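Local coordinates for protein methylmalonyl-CoA carboxyltransferase 12S subunit (Propionibacterium freudenreichii, PDB 1ON3) that transfers the carboxyl group of methylmalonyl-CoA to the biotin of the 1.3S subunit, forming propanoyl-CoA, as the hexameric core of transcarboxylase, at residues E[79-87]-E[99-107]; E[309-320]-E[342-353]. All blocks are in the same frame, centred on the assembly; numbering follows the deposited sequence.

Interaction 1. Residues E[79-87]-E[99-107]. With MCA (methylmalonyl-coenzyme A), chain T.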
loop_
_atom_site.group_PDB
_atom_site.type_symbol
_atom_site.label_atom_id
_atom_site.label_comp_id
_atom_site.label_asym_id
_atom_site.label_seq_id
_atom_site.Cartn_x
_atom_site.Cartn_y
_atom_site.Cartn_z
ATOM N N VAL E 79 -25.007 8.425 44.429
ATOM C CA VAL E 79 -23.563 8.248 44.577
ATOM C C VAL E 79 -23.341 6.867 43.959
ATOM O O VAL E 79 -23.815 5.859 44.488
ATOM C CB VAL E 79 -23.137 8.215 46.061
ATOM C CG1 VAL E 79 -21.675 7.804 46.171
ATOM C CG2 VAL E 79 -23.335 9.594 46.695
ATOM N N VAL E 80 -22.632 6.827 42.836
ATOM C CA VAL E 80 -22.401 5.576 42.112
ATOM C C VAL E 80 -20.909 5.402 41.840
ATOM O O VAL E 80 -20.429 5.729 40.753
ATOM C CB VAL E 80 -23.173 5.621 40.766
ATOM C CG1 VAL E 80 -23.253 4.249 40.138
ATOM C CG2 VAL E 80 -24.567 6.189 40.990
ATOM N N PRO E 81 -20.160 4.863 42.817
ATOM C CA PRO E 81 -18.709 4.645 42.698
ATOM C C PRO E 81 -18.252 4.024 41.364
ATOM O O PRO E 81 -18.716 2.945 40.987
ATOM C CB PRO E 81 -18.399 3.735 43.886
ATOM C CG PRO E 81 -19.423 4.158 44.916
ATOM C CD PRO E 81 -20.679 4.308 44.085
ATOM N N ALA E 82 -17.338 4.712 40.673
ATOM C CA ALA E 82 -16.782 4.260 39.391
ATOM C C ALA E 82 -17.853 4.020 38.331
ATOM O O ALA E 82 -17.579 3.452 37.261
ATOM C CB ALA E 82 -15.970 2.974 39.606
ATOM N N ASP E 83 -19.048 4.521 38.619
ATOM C CA ASP E 83 -20.246 4.329 37.802
ATOM C C ASP E 83 -20.541 2.840 37.600
ATOM O O ASP E 83 -21.154 2.433 36.607
ATOM C CB ASP E 83 -20.210 5.017 36.435
ATOM C CG ASP E 83 -21.614 5.355 35.966
ATOM O OD1 ASP E 83 -21.916 5.403 34.756
ATOM O OD2 ASP E 83 -22.442 5.570 36.870
ATOM N N GLY E 84 -20.107 2.032 38.560
ATOM C CA GLY E 84 -20.376 0.612 38.504
ATOM C C GLY E 84 -19.451 -0.279 37.692
ATOM O O GLY E 84 -19.784 -1.439 37.491
ATOM N N VAL E 85 -18.325 0.235 37.199
ATOM C CA VAL E 85 -17.394 -0.627 36.463
ATOM C C VAL E 85 -15.946 -0.253 36.783
ATOM O O VAL E 85 -15.599 0.928 36.893
ATOM C CB VAL E 85 -17.624 -0.561 34.928
ATOM C CG1 VAL E 85 -17.058 0.745 34.355
ATOM C CG2 VAL E 85 -16.964 -1.783 34.247
ATOM N N VAL E 86 -15.109 -1.267 36.977
ATOM C CA VAL E 86 -13.695 -1.052 37.286
ATOM C C VAL E 86 -12.943 -1.388 36.012
ATOM O O VAL E 86 -13.032 -2.511 35.521
ATOM C CB VAL E 86 -13.227 -1.969 38.438
ATOM C CG1 VAL E 86 -11.780 -1.636 38.817
ATOM C CG2 VAL E 86 -14.142 -1.784 39.649
ATOM N N THR E 87 -12.215 -0.408 35.484
ATOM C CA THR E 87 -11.493 -0.557 34.229
ATOM C C THR E 87 -10.017 -0.182 34.319
ATOM O O THR E 87 -9.625 0.726 35.060
ATOM C CB THR E 87 -12.124 0.326 33.149
ATOM O OG1 THR E 87 -12.063 1.691 33.573
ATOM C CG2 THR E 87 -13.595 -0.053 32.914
ATOM N N ALA E 99 -8.820 -4.631 30.864
ATOM C CA ALA E 99 -9.977 -5.346 31.404
ATOM C C ALA E 99 -11.019 -4.432 32.028
ATOM O O ALA E 99 -10.720 -3.292 32.395
ATOM C CB ALA E 99 -9.499 -6.353 32.449
ATOM N N ALA E 100 -12.243 -4.947 32.129
ATOM C CA ALA E 100 -13.353 -4.223 32.738
ATOM C C ALA E 100 -14.053 -5.210 33.663
ATOM O O ALA E 100 -14.100 -6.414 33.388
ATOM C CB ALA E 100 -14.315 -3.725 31.677
ATOM N N SER E 101 -14.603 -4.715 34.763
ATOM C CA SER E 101 -15.259 -5.613 35.704
ATOM C C SER E 101 -16.446 -4.876 36.306
ATOM O O SER E 101 -16.266 -3.890 37.019
ATOM C CB SER E 101 -14.252 -6.029 36.784
ATOM O OG SER E 101 -14.745 -7.059 37.620
ATOM N N GLN E 102 -17.652 -5.336 35.992
ATOM C CA GLN E 102 -18.866 -4.697 36.499
ATOM C C GLN E 102 -19.069 -4.967 37.975
ATOM O O GLN E 102 -18.818 -6.075 38.465
ATOM C CB GLN E 102 -20.096 -5.167 35.710
ATOM C CG GLN E 102 -20.183 -4.553 34.322
ATOM C CD GLN E 102 -21.417 -4.987 33.552
ATOM O OE1 GLN E 102 -21.718 -6.175 33.475
ATOM N NE2 GLN E 102 -22.124 -4.026 32.960
ATOM N N ASP E 103 -19.544 -3.937 38.672
ATOM C CA ASP E 103 -19.771 -4.010 40.103
ATOM C C ASP E 103 -21.271 -4.059 40.380
ATOM O O ASP E 103 -21.952 -3.025 40.407
ATOM C CB ASP E 103 -19.149 -2.789 40.786
ATOM C CG ASP E 103 -19.194 -2.882 42.292
ATOM O OD1 ASP E 103 -19.829 -3.819 42.813
ATOM O OD2 ASP E 103 -18.596 -2.014 42.957
ATOM N N PHE E 104 -21.776 -5.272 40.578
ATOM C CA PHE E 104 -23.188 -5.474 40.861
ATOM C C PHE E 104 -23.658 -4.788 42.159
ATOM O O PHE E 104 -24.842 -4.498 42.303
ATOM C CB PHE E 104 -23.490 -6.972 40.950
ATOM C CG PHE E 104 -24.954 -7.283 41.065
ATOM C CD1 PHE E 104 -25.782 -7.206 39.947
ATOM C CD2 PHE E 104 -25.519 -7.591 42.303
ATOM C CE1 PHE E 104 -27.143 -7.423 40.050
ATOM C CE2 PHE E 104 -26.890 -7.811 42.420
ATOM C CZ PHE E 104 -27.704 -7.725 41.290
ATOM N N THR E 105 -22.749 -4.541 43.101
ATOM C CA THR E 105 -23.134 -3.886 44.365
ATOM C C THR E 105 -23.504 -2.419 44.167
ATOM O O THR E 105 -24.000 -1.761 45.085
ATOM C CB THR E 105 -22.002 -3.938 45.429
ATOM O OG1 THR E 105 -20.950 -3.032 45.067
ATOM C CG2 THR E 105 -21.448 -5.351 45.553
ATOM N N VAL E 106 -23.259 -1.907 42.964
ATOM C CA VAL E 106 -23.572 -0.521 42.655
ATOM C C VAL E 106 -24.738 -0.456 41.665
ATOM O O VAL E 106 -24.574 -0.697 40.466
ATOM C CB VAL E 106 -22.324 0.188 42.095
ATOM C CG1 VAL E 106 -22.685 1.558 41.575
ATOM C CG2 VAL E 106 -21.265 0.290 43.197
ATOM N N MET E 107 -25.925 -0.151 42.182
ATOM C CA MET E 107 -27.125 -0.068 41.354
ATOM C C MET E 107 -27.299 -1.315 40.472
ATOM O O MET E 107 -27.602 -1.226 39.278
ATOM C CB MET E 107 -27.086 1.198 40.492
ATOM C CG MET E 107 -27.315 2.506 41.266
ATOM S SD MET E 107 -27.569 3.971 40.188
ATOM C CE MET E 107 -29.269 3.743 39.600
HETATM C C8 MCA T . -31.195 -3.902 38.474
HETATM N N9 MCA T . -31.254 -2.691 39.170
HETATM C C4 MCA T . -31.389 -1.732 38.180
HETATM C C5 MCA T . -31.398 -2.447 36.959
HETATM N N7 MCA T . -31.277 -3.808 37.171
HETATM N N3 MCA T . -31.493 -0.348 38.326
HETATM C C2 MCA T . -31.614 0.298 37.114
HETATM N N1 MCA T . -31.634 -0.289 35.871
HETATM C C6 MCA T . -31.525 -1.673 35.752
HETATM N N6 MCA T . -31.544 -2.199 34.523
HETATM C "C1'" MCA T . -31.196 -2.399 40.499
HETATM C "C2'" MCA T . -32.472 -2.906 41.180
HETATM O "O2'" MCA T . -33.505 -1.965 41.090
HETATM C "C3'" MCA T . -31.967 -3.214 42.567
HETATM O "O3'" MCA T . -32.052 -2.049 43.369
HETATM C "C4'" MCA T . -30.513 -3.691 42.392
HETATM O "O4'" MCA T . -30.109 -3.111 41.093
HETATM C "C5'" MCA T . -30.252 -5.243 42.250
HETATM O "O5'" MCA T . -31.324 -5.795 42.287
HETATM P P1 MCA T . -32.202 -6.753 42.774
HETATM O O11 MCA T . -33.466 -6.690 42.254
HETATM O O12 MCA T . -32.017 -6.382 44.044
HETATM O O6 MCA T . -31.786 -8.298 42.421
HETATM P P2 MCA T . -31.594 -9.564 42.055
HETATM O O21 MCA T . -32.741 -9.843 42.780
HETATM O O22 MCA T . -30.331 -10.174 42.181
HETATM O O7 MCA T . -32.047 -9.572 40.518
HETATM C CPB MCA T . -31.542 -8.907 39.654
HETATM C CPA MCA T . -31.952 -8.822 38.194
HETATM C CP7 MCA T . -33.090 -7.803 38.427
HETATM C CP9 MCA T . -32.257 -10.202 37.563
HETATM C CP8 MCA T . -30.763 -8.205 37.415
HETATM O OP3 MCA T . -32.717 -6.734 38.937
HETATM C CP6 MCA T . -33.879 -7.314 37.353
HETATM O OP2 MCA T . -34.469 -8.176 36.605
HETATM N NP2 MCA T . -33.969 -5.860 37.104
HETATM C CP5 MCA T . -34.151 -5.518 35.733
HETATM C CP4 MCA T . -33.881 -5.920 34.387
HETATM C CP3 MCA T . -34.124 -5.135 33.189
HETATM O OP1 MCA T . -35.427 -4.757 33.247
HETATM N NP1 MCA T . -33.354 -4.706 32.015
HETATM C CP2 MCA T . -34.150 -3.902 31.129
HETATM C CP1 MCA T . -33.238 -3.390 30.097
HETATM P P3 MCA T . -31.877 -1.557 44.931
HETATM O O31 MCA T . -33.094 -2.361 45.272
HETATM O O32 MCA T . -32.136 -0.079 44.974
HETATM O O33 MCA T . -30.688 -2.023 45.734
HETATM S S MCA T . -33.852 -2.494 29.016
HETATM C CS1 MCA T . -32.298 -2.532 28.504
HETATM O OS1 MCA T . -31.234 -3.071 28.919
HETATM C CS2 MCA T . -32.281 -2.884 27.145
HETATM C CS3 MCA T . -31.729 -2.020 26.308
HETATM C CS4 MCA T . -32.665 -4.124 26.285
HETATM O OS4 MCA T . -32.964 -4.023 25.094
HETATM O OS5 MCA T . -32.653 -5.190 26.885
HETATM O O HOH W 1 -17.709 0.237 41.527
#
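V86 and S101 form a hydrogen-bonded antiparallel pair of a beta hairpin, strands 85-92 and 95-102, in the N-terminal carboxyltransferase domain, which has the crotonase-type fold. V86 N reaches S101 O over 2.9 Å in a nearly straight bond (171°), while the return bond from S101 N to V86 O, 2.8 Å, is more bent. V85 with Q102 and T87 with A100 are the non-hydrogen-bonded pairs on either side; on their shared face A100 CB lies 3.9 Å from T87 CG2 and also meets V85 CG2. One residue beyond the strand, D103 N still donates to G84 O at 2.8 Å.

Past this point the contact passes from main-chain bonds to apolar side chains. V106 turns toward the other segment, setting CG1 over G84 CA (4.0 Å) and CG2 against P81 CD, and the M107 side chain crosses that of V80 at about a right angle, SD 3.8 Å from V80 CG2. A side-chain carbon at G84 would probably be jammed against D83 O at these backbone angles.

Further out, Q102 is held by D138 and Q115, and S101 OG bonds to A46 O. Helix 113-129 packs on the face of V85 and T87, helix 46-53 on that of V86 and S101. The D103-V106 turn and M107, which follows it, border methylmalonyl-CoA: F104 CZ comes within 3.7 Å of the ligand atom C5', obliquely to the ring. An Asx turn fixes this bend. With CG anti to the backbone N (chi1 -173°), D103 directs OD1 to T105 N and T105 OG1, both on the same face of the carboxylate, whereas OD2 accepts from a water that also donates to P81 O.

Interaction 2. Residues E[309-320]-E[342-353]; sequences KAGYATNLVTAF and LDINASDKAAEF
L342 CD2 meets L316 CD1 at 3.5 Å just before helix 344-353. D343 is the N-cap: its OD1 accepts from A346 N and, on the opposite face of the carboxylate, from N315 ND2 (3.0 Å), which also bonds to C341 O. N345 lies obliquely against the Y312 ring, and A346 CB packs on L316 CB and A313 CB. Every side-chain torsion of K349 is near 180°, and this straight chain passes T318 OG1 to reach the loop and the strand's first residue. Its NZ donates to Y312 O and L316 O, each at 2.7 Å and almost straight down the carbonyl, to K309 O from above the plane, and to a water, four acceptors sharing three N-H groups. Replacing it with a methionine would probably leave these carbonyls without their shared donor and let the loop shift against the strand's start. A350 CB touches L316 CD2. E352 OE1, also bound by H235, forms a salt bridge with K309 NZ. The F353 ring takes T318 CB over one face as a CH-pi contact and points its edge at the face of F320. Helix 344-353 thus lies along strand 316-320 at 19°, helix-on-sheet packing of the crotonase-type fold in the C-terminal carboxyltransferase domain.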
loop_
_atom_site.group_PDB
_atom_site.type_symbol
_atom_site.label_atom_id
_atom_site.label_comp_id
_atom_site.label_asym_id
_atom_site.label_seq_id
_atom_site.Cartn_x
_atom_site.Cartn_y
_atom_site.Cartn_z
ATOM N N LYS E 309 -16.740 -25.186 23.678
ATOM C CA LYS E 309 -18.132 -25.637 23.520
ATOM C C LYS E 309 -18.220 -27.156 23.730
ATOM O O LYS E 309 -18.890 -27.868 22.976
ATOM C CB LYS E 309 -18.679 -25.248 22.137
ATOM C CG LYS E 309 -19.168 -23.798 22.120
ATOM C CD LYS E 309 -19.709 -23.302 20.786
ATOM C CE LYS E 309 -20.272 -21.877 20.990
ATOM N NZ LYS E 309 -20.767 -21.217 19.753
ATOM N N ALA E 310 -17.545 -27.634 24.774
ATOM C CA ALA E 310 -17.513 -29.067 25.085
ATOM C C ALA E 310 -18.873 -29.715 25.291
ATOM O O ALA E 310 -19.026 -30.911 25.043
ATOM C CB ALA E 310 -16.654 -29.316 26.310
ATOM N N GLY E 311 -19.842 -28.940 25.765
ATOM C CA GLY E 311 -21.169 -29.481 26.001
ATOM C C GLY E 311 -22.204 -29.194 24.934
ATOM O O GLY E 311 -23.378 -29.513 25.117
ATOM N N TYR E 312 -21.782 -28.589 23.826
ATOM C CA TYR E 312 -22.690 -28.261 22.725
ATOM C C TYR E 312 -22.313 -29.072 21.484
ATOM O O TYR E 312 -21.134 -29.255 21.210
ATOM C CB TYR E 312 -22.579 -26.770 22.379
ATOM C CG TYR E 312 -23.554 -26.292 21.319
ATOM C CD1 TYR E 312 -24.923 -26.254 21.573
ATOM C CD2 TYR E 312 -23.103 -25.860 20.070
ATOM C CE1 TYR E 312 -25.822 -25.796 20.612
ATOM C CE2 TYR E 312 -23.996 -25.396 19.100
ATOM C CZ TYR E 312 -25.354 -25.368 19.386
ATOM O OH TYR E 312 -26.247 -24.899 18.462
ATOM N N ALA E 313 -23.313 -29.559 20.749
ATOM C CA ALA E 313 -23.075 -30.311 19.509
ATOM C C ALA E 313 -21.862 -31.212 19.666
ATOM O O ALA E 313 -20.853 -31.063 18.954
ATOM C CB ALA E 313 -22.866 -29.336 18.343
ATOM N N THR E 314 -21.981 -32.158 20.596
ATOM C CA THR E 314 -20.901 -33.072 20.931
ATOM C C THR E 314 -20.563 -34.081 19.842
ATOM O O THR E 314 -19.702 -34.933 20.045
ATOM C CB THR E 314 -21.202 -33.807 22.252
ATOM O OG1 THR E 314 -22.436 -34.531 22.125
ATOM C CG2 THR E 314 -21.317 -32.802 23.403
ATOM N N ASN E 315 -21.258 -33.995 18.707
ATOM C CA ASN E 315 -20.979 -34.863 17.564
ATOM C C ASN E 315 -19.742 -34.316 16.845
ATOM O O ASN E 315 -19.226 -34.926 15.911
ATOM C CB ASN E 315 -22.182 -34.917 16.597
ATOM C CG ASN E 315 -22.814 -33.552 16.340
ATOM O OD1 ASN E 315 -23.044 -32.772 17.269
ATOM N ND2 ASN E 315 -23.125 -33.272 15.077
ATOM N N LEU E 316 -19.283 -33.148 17.291
ATOM C CA LEU E 316 -18.088 -32.517 16.732
ATOM C C LEU E 316 -17.277 -31.871 17.844
ATOM O O LEU E 316 -17.810 -31.145 18.676
ATOM C CB LEU E 316 -18.439 -31.454 15.692
ATOM C CG LEU E 316 -17.136 -30.880 15.103
ATOM C CD1 LEU E 316 -17.156 -31.002 13.609
ATOM C CD2 LEU E 316 -16.916 -29.445 15.558
ATOM N N VAL E 317 -15.979 -32.134 17.849
ATOM C CA VAL E 317 -15.092 -31.583 18.867
ATOM C C VAL E 317 -14.256 -30.427 18.316
ATOM O O VAL E 317 -13.751 -30.511 17.205
ATOM C CB VAL E 317 -14.111 -32.676 19.383
ATOM C CG1 VAL E 317 -13.040 -32.057 20.255
ATOM C CG2 VAL E 317 -14.874 -33.745 20.164
ATOM N N THR E 318 -14.133 -29.348 19.092
ATOM C CA THR E 318 -13.297 -28.198 18.716
ATOM C C THR E 318 -12.477 -27.955 19.977
ATOM O O THR E 318 -13.039 -27.788 21.068
ATOM C CB THR E 318 -14.117 -26.919 18.389
ATOM O OG1 THR E 318 -15.085 -26.675 19.426
ATOM C CG2 THR E 318 -14.804 -27.056 17.029
ATOM N N ALA E 319 -11.154 -27.951 19.842
ATOM C CA ALA E 319 -10.304 -27.759 21.008
ATOM C C ALA E 319 -8.969 -27.102 20.693
ATOM O O ALA E 319 -8.404 -27.293 19.621
ATOM C CB ALA E 319 -10.050 -29.113 21.686
ATOM N N PHE E 320 -8.469 -26.325 21.642
ATOM C CA PHE E 320 -7.165 -25.705 21.481
ATOM C C PHE E 320 -6.145 -26.681 22.075
ATOM O O PHE E 320 -6.408 -27.330 23.095
ATOM C CB PHE E 320 -7.079 -24.386 22.253
ATOM C CG PHE E 320 -7.773 -23.239 21.585
ATOM C CD1 PHE E 320 -8.807 -22.565 22.226
ATOM C CD2 PHE E 320 -7.369 -22.800 20.329
ATOM C CE1 PHE E 320 -9.427 -21.456 21.618
ATOM C CE2 PHE E 320 -7.976 -21.705 19.717
ATOM C CZ PHE E 320 -9.003 -21.030 20.359
ATOM N N LEU E 342 -22.403 -34.622 10.804
ATOM C CA LEU E 342 -22.355 -33.172 11.000
ATOM C C LEU E 342 -23.825 -32.764 10.930
ATOM O O LEU E 342 -24.613 -33.426 10.247
ATOM C CB LEU E 342 -21.566 -32.480 9.873
ATOM C CG LEU E 342 -20.039 -32.570 9.995
ATOM C CD1 LEU E 342 -19.376 -32.028 8.722
ATOM C CD2 LEU E 342 -19.587 -31.782 11.210
ATOM N N ASP E 343 -24.208 -31.721 11.665
ATOM C CA ASP E 343 -25.585 -31.239 11.643
ATOM C C ASP E 343 -25.560 -29.710 11.721
ATOM O O ASP E 343 -24.490 -29.104 11.679
ATOM C CB ASP E 343 -26.413 -31.855 12.797
ATOM C CG ASP E 343 -25.983 -31.384 14.191
ATOM O OD1 ASP E 343 -24.836 -30.927 14.378
ATOM O OD2 ASP E 343 -26.809 -31.500 15.125
ATOM N N ILE E 344 -26.728 -29.089 11.797
ATOM C CA ILE E 344 -26.793 -27.630 11.875
ATOM C C ILE E 344 -25.948 -27.059 13.018
ATOM O O ILE E 344 -25.128 -26.159 12.807
ATOM C CB ILE E 344 -28.265 -27.160 12.063
ATOM C CG1 ILE E 344 -29.062 -27.454 10.795
ATOM C CG2 ILE E 344 -28.312 -25.672 12.397
ATOM C CD1 ILE E 344 -30.598 -27.283 10.948
ATOM N N ASN E 345 -26.151 -27.569 14.227
ATOM C CA ASN E 345 -25.415 -27.056 15.378
ATOM C C ASN E 345 -23.904 -27.268 15.307
ATOM O O ASN E 345 -23.145 -26.366 15.662
ATOM C CB ASN E 345 -25.976 -27.637 16.678
ATOM C CG ASN E 345 -27.394 -27.146 16.968
ATOM O OD1 ASN E 345 -27.932 -26.307 16.241
ATOM N ND2 ASN E 345 -27.999 -27.665 18.027
ATOM N N ALA E 346 -23.466 -28.441 14.852
ATOM C CA ALA E 346 -22.031 -28.705 14.744
ATOM C C ALA E 346 -21.407 -27.818 13.660
ATOM O O ALA E 346 -20.259 -27.400 13.780
ATOM C CB ALA E 346 -21.784 -30.177 14.438
ATOM N N SER E 347 -22.156 -27.526 12.603
ATOM C CA SER E 347 -21.638 -26.657 11.532
ATOM C C SER E 347 -21.300 -25.267 12.089
ATOM O O SER E 347 -20.259 -24.684 11.742
ATOM C CB SER E 347 -22.674 -26.522 10.406
ATOM O OG SER E 347 -22.882 -27.774 9.762
ATOM N N ASP E 348 -22.190 -24.733 12.931
ATOM C CA ASP E 348 -21.971 -23.426 13.554
ATOM C C ASP E 348 -20.753 -23.498 14.480
ATOM O O ASP E 348 -19.886 -22.616 14.467
ATOM C CB ASP E 348 -23.170 -22.996 14.412
ATOM C CG ASP E 348 -24.329 -22.430 13.605
ATOM O OD1 ASP E 348 -24.120 -21.889 12.506
ATOM O OD2 ASP E 348 -25.465 -22.489 14.111
ATOM N N LYS E 349 -20.718 -24.542 15.305
ATOM C CA LYS E 349 -19.627 -24.764 16.263
ATOM C C LYS E 349 -18.280 -24.798 15.551
ATOM O O LYS E 349 -17.313 -24.157 15.973
ATOM C CB LYS E 349 -19.844 -26.087 17.008
ATOM C CG LYS E 349 -18.754 -26.442 18.017
ATOM C CD LYS E 349 -19.088 -27.752 18.730
ATOM C CE LYS E 349 -18.042 -28.153 19.759
ATOM N NZ LYS E 349 -18.468 -29.357 20.565
ATOM N N ALA E 350 -18.223 -25.540 14.455
ATOM C CA ALA E 350 -16.986 -25.658 13.692
ATOM C C ALA E 350 -16.594 -24.356 13.001
ATOM O O ALA E 350 -15.456 -23.887 13.125
ATOM C CB ALA E 350 -17.119 -26.786 12.654
ATOM N N ALA E 351 -17.539 -23.770 12.278
ATOM C CA ALA E 351 -17.285 -22.537 11.527
ATOM C C ALA E 351 -16.785 -21.380 12.387
ATOM O O ALA E 351 -15.843 -20.686 12.004
ATOM C CB ALA E 351 -18.556 -22.117 10.762
ATOM N N GLU E 352 -17.416 -21.172 13.543
ATOM C CA GLU E 352 -17.016 -20.082 14.434
ATOM C C GLU E 352 -15.569 -20.302 14.887
ATOM O O GLU E 352 -14.760 -19.374 14.867
ATOM C CB GLU E 352 -17.924 -20.010 15.672
ATOM C CG GLU E 352 -17.591 -18.807 16.611
ATOM C CD GLU E 352 -18.329 -18.864 17.951
ATOM O OE1 GLU E 352 -18.340 -19.936 18.595
ATOM O OE2 GLU E 352 -18.891 -17.833 18.366
ATOM N N PHE E 353 -15.252 -21.533 15.283
ATOM C CA PHE E 353 -13.906 -21.868 15.750
ATOM C C PHE E 353 -12.893 -21.644 14.632
ATOM O O PHE E 353 -11.835 -21.052 14.853
ATOM C CB PHE E 353 -13.861 -23.330 16.216
ATOM C CG PHE E 353 -12.575 -23.724 16.901
ATOM C CD1 PHE E 353 -12.241 -23.198 18.148
ATOM C CD2 PHE E 353 -11.715 -24.663 16.318
ATOM C CE1 PHE E 353 -11.071 -23.607 18.817
ATOM C CE2 PHE E 353 -10.539 -25.076 16.981
ATOM C CZ PHE E 353 -10.223 -24.548 18.229
HETATM O O HOH W 2 -21.128 -18.532 19.875
HETATM O O HOH W 3 -25.583 -31.653 17.538
HETATM O O HOH W 4 -15.891 -29.355 21.563
HETATM O O HOH W 5 -16.460 -24.091 18.831
#

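In the fold
Interactions 1 and 2 share no strand or helix: their centres are 35 Å apart, and one belongs to the N-terminal and the other to the C-terminal carboxyltransferase region. The two regions nevertheless have matching seven-stranded mixed sheets, and segments 79-87 and 309-320 each enter the second strand of theirs, in keeping with domain duplication. Both contacts are mostly buried. Interaction 1 lies farther from the chain centre, within a sheet, and relies on main-chain pairing that leads directly into the coenzyme A pocket. Interaction 2 is layered between sheet and helix, so side chains reach across, a lysine to main-chain carbonyls, with a salt bridge and aromatic rings beside it; its helix also meets a second subunit through D348.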